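Local coordinates for clavulanic acid biosynthesis oligopeptide binding protein 2 (Streptomyces clavuligerus, PDB 2WOL) that is an oligopeptide-binding protein of the clavulanic acid biosynthetic pathway, a solute-binding protein that probably takes part in peptide uptake, at residues 33-39 and 246-252; 241-246 and 554-558. All blocks are in the same frame, centred on the assembly; numbering follows the deposited sequence.

Interaction 1 of 2, residues 33-39 and 246-252; sequences GTLRLVS and PDRVELT
Leu37 and Glu250 lose the most surface here, on opposite faces of two neighbouring parallel strands. Leu37 lays its CD1 methyl against CG1 of Val249, 3.6 Å away, the two side chains crossing at a slant. Its CB meets the CD1 methyl of Leu251, so Leu37 sits against both apolar residues of its partner strand. On the other face the extended Glu250 side chain slants across Thr34. CG2 of Thr34 rests 3.6 Å from the carboxylate carbon CD of Glu250; it gets there because CG2 stands anti to the backbone N (OG1 chi1 -63°). Each carboxylate oxygen has its own partner. Arg248 NE and Glu250 OE2 form a salt bridge of 2.9 Å, on the anti lone pair of OE2 and close to the guanidinium plane. A water joins Glu250 OE1 to Arg36 NH1, whose guanidinium also bonds to the carbonyl of Glu268. The backbone ladder is regular. Leu35 N donates to Arg248 O, and Leu35 O accepts from Glu250 N. Leu37 N bonds to Glu250 O at 2.8 Å, and Leu37 O receives Thr252 N. Gly33 O takes Asp247 N at 2.9 Å and, weakly, Arg248 N. Strands 34-39 and 248-253, some 200 residues apart, are neighbouring inner strands of a mixed five-stranded sheet in this family 5 solute-binding protein. Strand 225-230 flanks 248-253, strand 271-272 flanks 34-39, and Leu62 and Trp55 of helix 54-63 touch Val249 and Ser39.

Interaction 2 of 2, residues 241-246 and 554-558; sequences IRPALP and QAMGL
Gln554 turns back on itself to reach the loop 241-246. Its CG lies between the backbone N and the carbonyl carbon (chi1 71°), and the chain bends again at chi2, 84°. This brings the amide oxygen OE1 over Arg242 and Pro243. Gln554 OE1 stands 3.2 Å from CD of Pro243. Gln554 OE1 is also 3.3 Å from both CG and CA of Arg242, so carbon atoms of two residues crowd round one oxygen. The Gln554 side chain runs across both Arg242 and Pro243 at about a right angle. NE2 of Gln554 is bonded to Asp552, which helps to set the amide's rotation. The Arg242 guanidinium is held away from this spot by Asp84, Asp239 and the carbonyl of Arg61, while CG2 of Ile241 covers one of its faces. The loop 241-246 leads from strand 225-230 into strand 248-253 of the mixed sheet, and 554-558 passes from a 3-10 turn into the short strand 557-558. That strand pairs antiparallel with 539-540, so a C-terminal strand pair meets a loop of the solute-binding fold. No direct hydrogen bond joins the two segments; two waters do. One water takes Leu245 N at 2.8 Å and donates to both Gln554 O and Met556 O. Another links Ala244 N to Gln554 O, so that carbonyl serves two waters. CB of Leu245 packs on CA of Gly557, 3.8 Å away. CD of Pro246 lies 3.3 Å from Met556 O. CB of Pro246 meets CD2 of Leu558 at 4.0 Å, and Leu558 O is bonded by Arg30.

Overall arrangement
From the N terminus, the chain first lays down strand 34-39. It runs through helix 54-63 and strands 215-221 and 225-230, then enters the loop 241-246. Strand 248-253 follows and pairs with 34-39, closing the loop of interaction 1 after some 200 residues. Strand 271-272 then flanks 34-39, and the chain goes on through the other large sheet. It returns near the C terminus with 554-558, which closes interaction 2 over a longer span. The two loops cross rather than nest. The interactions share Pro246, their centres are about 11 Å apart, and Leu558 packs on Gly33, Thr34 and Leu35. Interaction 1 joins inner strands of the five-stranded sheet; interaction 2 brings the C-terminal strand against it.

Interaction 1 of 2, residues 33-39 and 246-252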
loop_
_atom_site.group_PDB
_atom_site.type_symbol
_atom_site.label_atom_id
_atom_site.label_comp_id
_atom_site.label_asym_id
_atom_site.label_seq_id
_atom_site.Cartn_x
_atom_site.Cartn_y
_atom_site.Cartn_z
ATOM N N GLY A 33 -19.110 -8.952 -22.327
ATOM C CA GLY A 33 -19.746 -9.194 -21.042
ATOM C C GLY A 33 -19.568 -8.051 -20.063
ATOM O O GLY A 33 -18.845 -7.085 -20.328
ATOM N N THR A 34 -20.247 -8.173 -18.927
ATOM C CA THR A 34 -20.181 -7.180 -17.869
ATOM C C THR A 34 -19.506 -7.806 -16.656
ATOM O O THR A 34 -19.962 -8.833 -16.151
ATOM C CB THR A 34 -21.589 -6.679 -17.505
ATOM O OG1 THR A 34 -22.163 -6.031 -18.647
ATOM C CG2 THR A 34 -21.541 -5.693 -16.345
ATOM N N LEU A 35 -18.415 -7.192 -16.206
ATOM C CA LEU A 35 -17.725 -7.650 -15.006
ATOM C C LEU A 35 -18.418 -7.041 -13.796
ATOM O O LEU A 35 -18.451 -5.819 -13.639
ATOM C CB LEU A 35 -16.240 -7.270 -15.038
ATOM C CG LEU A 35 -15.363 -7.735 -13.867
ATOM C CD1 LEU A 35 -15.233 -9.267 -13.791
ATOM C CD2 LEU A 35 -13.993 -7.089 -13.958
ATOM N N ARG A 36 -18.985 -7.904 -12.958
ATOM C CA ARG A 36 -19.748 -7.470 -11.797
ATOM C C ARG A 36 -18.876 -7.487 -10.553
ATOM O O ARG A 36 -18.517 -8.550 -10.038
ATOM C CB ARG A 36 -20.987 -8.349 -11.614
ATOM C CG ARG A 36 -22.008 -8.221 -12.742
ATOM C CD ARG A 36 -23.093 -9.291 -12.659
ATOM N NE ARG A 36 -23.760 -9.308 -11.356
ATOM C CZ ARG A 36 -24.792 -8.536 -11.012
ATOM N NH1 ARG A 36 -25.309 -7.663 -11.871
ATOM N NH2 ARG A 36 -25.313 -8.638 -9.796
ATOM N N LEU A 37 -18.517 -6.291 -10.096
ATOM C CA LEU A 37 -17.655 -6.122 -8.931
ATOM C C LEU A 37 -18.474 -5.681 -7.730
ATOM O O LEU A 37 -19.575 -5.148 -7.875
ATOM C CB LEU A 37 -16.551 -5.096 -9.219
ATOM C CG LEU A 37 -15.612 -5.388 -10.395
ATOM C CD1 LEU A 37 -14.615 -4.266 -10.568
ATOM C CD2 LEU A 37 -14.893 -6.719 -10.202
ATOM N N VAL A 38 -17.930 -5.907 -6.539
ATOM C CA VAL A 38 -18.609 -5.495 -5.320
ATOM C C VAL A 38 -17.603 -4.937 -4.305
ATOM O O VAL A 38 -16.433 -5.323 -4.292
ATOM C CB VAL A 38 -19.480 -6.652 -4.742
ATOM C CG1 VAL A 38 -18.620 -7.833 -4.287
ATOM C CG2 VAL A 38 -20.403 -6.151 -3.633
ATOM N N SER A 39 -18.070 -3.999 -3.485
ATOM C CA SER A 39 -17.268 -3.390 -2.430
ATOM C C SER A 39 -18.193 -3.057 -1.269
ATOM O O SER A 39 -19.384 -2.779 -1.473
ATOM C CB SER A 39 -16.590 -2.111 -2.944
ATOM O OG SER A 39 -15.894 -1.434 -1.907
ATOM N N PRO A 246 -13.757 -6.969 -20.730
ATOM C CA PRO A 246 -15.203 -6.750 -20.607
ATOM C C PRO A 246 -15.685 -5.517 -21.366
ATOM O O PRO A 246 -14.930 -4.558 -21.540
ATOM C CB PRO A 246 -15.417 -6.567 -19.097
ATOM C CG PRO A 246 -14.097 -6.229 -18.541
ATOM C CD PRO A 246 -13.039 -6.732 -19.462
ATOM N N ASP A 247 -16.934 -5.550 -21.819
ATOM C CA ASP A 247 -17.538 -4.383 -22.450
ATOM C C ASP A 247 -17.949 -3.350 -21.406
ATOM O O ASP A 247 -18.065 -2.167 -21.709
ATOM C CB ASP A 247 -18.760 -4.786 -23.278
ATOM C CG ASP A 247 -18.388 -5.487 -24.570
ATOM O OD1 ASP A 247 -19.275 -6.152 -25.144
ATOM O OD2 ASP A 247 -17.225 -5.377 -25.012
ATOM N N ARG A 248 -18.176 -3.809 -20.178
ATOM C CA ARG A 248 -18.688 -2.955 -19.118
ATOM C C ARG A 248 -18.211 -3.488 -17.773
ATOM O O ARG A 248 -17.990 -4.689 -17.613
ATOM C CB ARG A 248 -20.219 -2.934 -19.174
ATOM C CG ARG A 248 -20.906 -1.907 -18.287
ATOM C CD ARG A 248 -22.405 -1.906 -18.556
ATOM N NE ARG A 248 -23.107 -0.935 -17.722
ATOM C CZ ARG A 248 -23.277 0.342 -18.046
ATOM N NH1 ARG A 248 -22.803 0.810 -19.196
ATOM N NH2 ARG A 248 -23.934 1.150 -17.224
ATOM N N VAL A 249 -18.038 -2.580 -16.818
ATOM C CA VAL A 249 -17.688 -2.946 -15.452
ATOM C C VAL A 249 -18.701 -2.281 -14.527
ATOM O O VAL A 249 -18.898 -1.066 -14.587
ATOM C CB VAL A 249 -16.240 -2.514 -15.097
ATOM C CG1 VAL A 249 -15.894 -2.888 -13.658
ATOM C CG2 VAL A 249 -15.236 -3.139 -16.063
ATOM N N GLU A 250 -19.364 -3.082 -13.703
ATOM C CA GLU A 250 -20.368 -2.568 -12.782
ATOM C C GLU A 250 -19.982 -2.898 -11.349
ATOM O O GLU A 250 -19.908 -4.072 -10.969
ATOM C CB GLU A 250 -21.747 -3.136 -13.114
ATOM C CG GLU A 250 -22.309 -2.620 -14.429
ATOM C CD GLU A 250 -23.656 -3.221 -14.771
ATOM O OE1 GLU A 250 -24.148 -4.083 -14.011
ATOM O OE2 GLU A 250 -24.222 -2.835 -15.816
ATOM N N LEU A 251 -19.722 -1.852 -10.568
ATOM C CA LEU A 251 -19.416 -1.985 -9.153
ATOM C C LEU A 251 -20.652 -1.695 -8.306
ATOM O O LEU A 251 -21.237 -0.611 -8.406
ATOM C CB LEU A 251 -18.276 -1.036 -8.756
ATOM C CG LEU A 251 -17.941 -0.941 -7.262
ATOM C CD1 LEU A 251 -17.411 -2.269 -6.726
ATOM C CD2 LEU A 251 -16.948 0.180 -6.992
ATOM N N THR A 252 -21.038 -2.668 -7.480
ATOM C CA THR A 252 -22.084 -2.490 -6.473
ATOM C C THR A 252 -21.406 -2.125 -5.157
ATOM O O THR A 252 -20.472 -2.802 -4.726
ATOM C CB THR A 252 -22.933 -3.773 -6.325
ATOM O OG1 THR A 252 -23.654 -3.995 -7.542
ATOM C CG2 THR A 252 -23.923 -3.663 -5.172
HETATM O O HOH W 1 -24.830 -6.874 -14.510
#

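Interaction 2 of 2, residues 241-246 and 554-558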
loop_
_atom_site.group_PDB
_atom_site.type_symbol
_atom_site.label_atom_id
_atom_site.label_comp_id
_atom_site.label_asym_id
_atom_site.label_seq_id
_atom_site.Cartn_x
_atom_site.Cartn_y
_atom_site.Cartn_z
ATOM N N ILE A 241 -0.152 -3.006 -21.607
ATOM C CA ILE A 241 -0.539 -3.440 -20.259
ATOM C C ILE A 241 -1.942 -4.058 -20.213
ATOM O O ILE A 241 -2.150 -5.107 -19.592
ATOM C CB ILE A 241 -0.481 -2.247 -19.238
ATOM C CG1 ILE A 241 0.867 -1.495 -19.294
ATOM C CG2 ILE A 241 -0.855 -2.703 -17.808
ATOM C CD1 ILE A 241 2.072 -2.249 -18.745
ATOM N N ARG A 242 -2.894 -3.412 -20.882
ATOM C CA ARG A 242 -4.315 -3.637 -20.623
ATOM C C ARG A 242 -5.056 -4.391 -21.730
ATOM O O ARG A 242 -5.157 -3.891 -22.852
ATOM C CB ARG A 242 -5.004 -2.294 -20.359
ATOM C CG ARG A 242 -4.412 -1.553 -19.181
ATOM C CD ARG A 242 -4.865 -0.116 -19.116
ATOM N NE ARG A 242 -4.104 0.602 -18.099
ATOM C CZ ARG A 242 -2.884 1.096 -18.289
ATOM N NH1 ARG A 242 -2.294 0.984 -19.475
ATOM N NH2 ARG A 242 -2.257 1.714 -17.299
ATOM N N PRO A 243 -5.581 -5.595 -21.416
ATOM C CA PRO A 243 -6.356 -6.347 -22.413
ATOM C C PRO A 243 -7.792 -5.865 -22.630
ATOM O O PRO A 243 -8.403 -6.220 -23.636
ATOM C CB PRO A 243 -6.361 -7.767 -21.847
ATOM C CG PRO A 243 -6.294 -7.575 -20.382
ATOM C CD PRO A 243 -5.453 -6.342 -20.150
ATOM N N ALA A 244 -8.337 -5.090 -21.688
ATOM C CA ALA A 244 -9.687 -4.518 -21.796
ATOM C C ALA A 244 -10.728 -5.493 -22.349
ATOM O O ALA A 244 -11.362 -5.240 -23.377
ATOM C CB ALA A 244 -9.656 -3.235 -22.616
ATOM N N LEU A 245 -10.910 -6.605 -21.647
ATOM C CA LEU A 245 -11.815 -7.655 -22.117
ATOM C C LEU A 245 -13.311 -7.350 -21.944
ATOM O O LEU A 245 -14.064 -7.452 -22.909
ATOM C CB LEU A 245 -11.441 -9.015 -21.514
ATOM C CG LEU A 245 -10.031 -9.516 -21.836
ATOM C CD1 LEU A 245 -9.727 -10.782 -21.070
ATOM C CD2 LEU A 245 -9.817 -9.733 -23.342
ATOM N N PRO A 246 -13.757 -6.969 -20.730
ATOM C CA PRO A 246 -15.203 -6.750 -20.607
ATOM C C PRO A 246 -15.685 -5.517 -21.366
ATOM O O PRO A 246 -14.930 -4.558 -21.540
ATOM C CB PRO A 246 -15.417 -6.567 -19.097
ATOM C CG PRO A 246 -14.097 -6.229 -18.541
ATOM C CD PRO A 246 -13.039 -6.732 -19.462
ATOM N N GLN A 554 -8.119 -5.248 -13.839
ATOM C CA GLN A 554 -8.067 -4.812 -15.235
ATOM C C GLN A 554 -7.774 -5.951 -16.219
ATOM O O GLN A 554 -8.116 -5.857 -17.393
ATOM C CB GLN A 554 -7.075 -3.655 -15.413
ATOM C CG GLN A 554 -5.603 -4.022 -15.281
ATOM C CD GLN A 554 -5.014 -4.561 -16.569
ATOM O OE1 GLN A 554 -5.505 -4.260 -17.660
ATOM N NE2 GLN A 554 -3.951 -5.351 -16.455
ATOM N N ALA A 555 -7.136 -7.011 -15.731
ATOM C CA ALA A 555 -6.763 -8.144 -16.579
ATOM C C ALA A 555 -7.914 -9.123 -16.816
ATOM O O ALA A 555 -7.846 -9.963 -17.715
ATOM C CB ALA A 555 -5.580 -8.874 -15.975
ATOM N N MET A 556 -8.968 -9.007 -16.013
ATOM C CA MET A 556 -10.038 -9.999 -15.988
ATOM C C MET A 556 -10.976 -9.901 -17.176
ATOM O O MET A 556 -11.207 -8.821 -17.714
ATOM C CB MET A 556 -10.853 -9.864 -14.708
ATOM C CG MET A 556 -10.100 -10.232 -13.461
ATOM S SD MET A 556 -11.057 -9.808 -12.006
ATOM C CE MET A 556 -9.976 -10.460 -10.737
ATOM N N GLY A 557 -11.524 -11.047 -17.564
ATOM C CA GLY A 557 -12.626 -11.099 -18.516
ATOM C C GLY A 557 -13.709 -12.037 -18.017
ATOM O O GLY A 557 -13.680 -12.486 -16.869
ATOM N N LEU A 558 -14.662 -12.331 -18.895
ATOM C CA LEU A 558 -15.755 -13.249 -18.591
ATOM C C LEU A 558 -15.730 -14.406 -19.578
ATOM O O LEU A 558 -15.470 -14.207 -20.769
ATOM C CB LEU A 558 -17.114 -12.536 -18.671
ATOM C CG LEU A 558 -17.506 -11.458 -17.646
ATOM C CD1 LEU A 558 -17.308 -11.957 -16.211
ATOM C CD2 LEU A 558 -16.779 -10.127 -17.877
HETATM O O HOH W 2 -7.870 -3.662 -19.222
HETATM O O HOH W 3 -9.556 -7.300 -19.264
#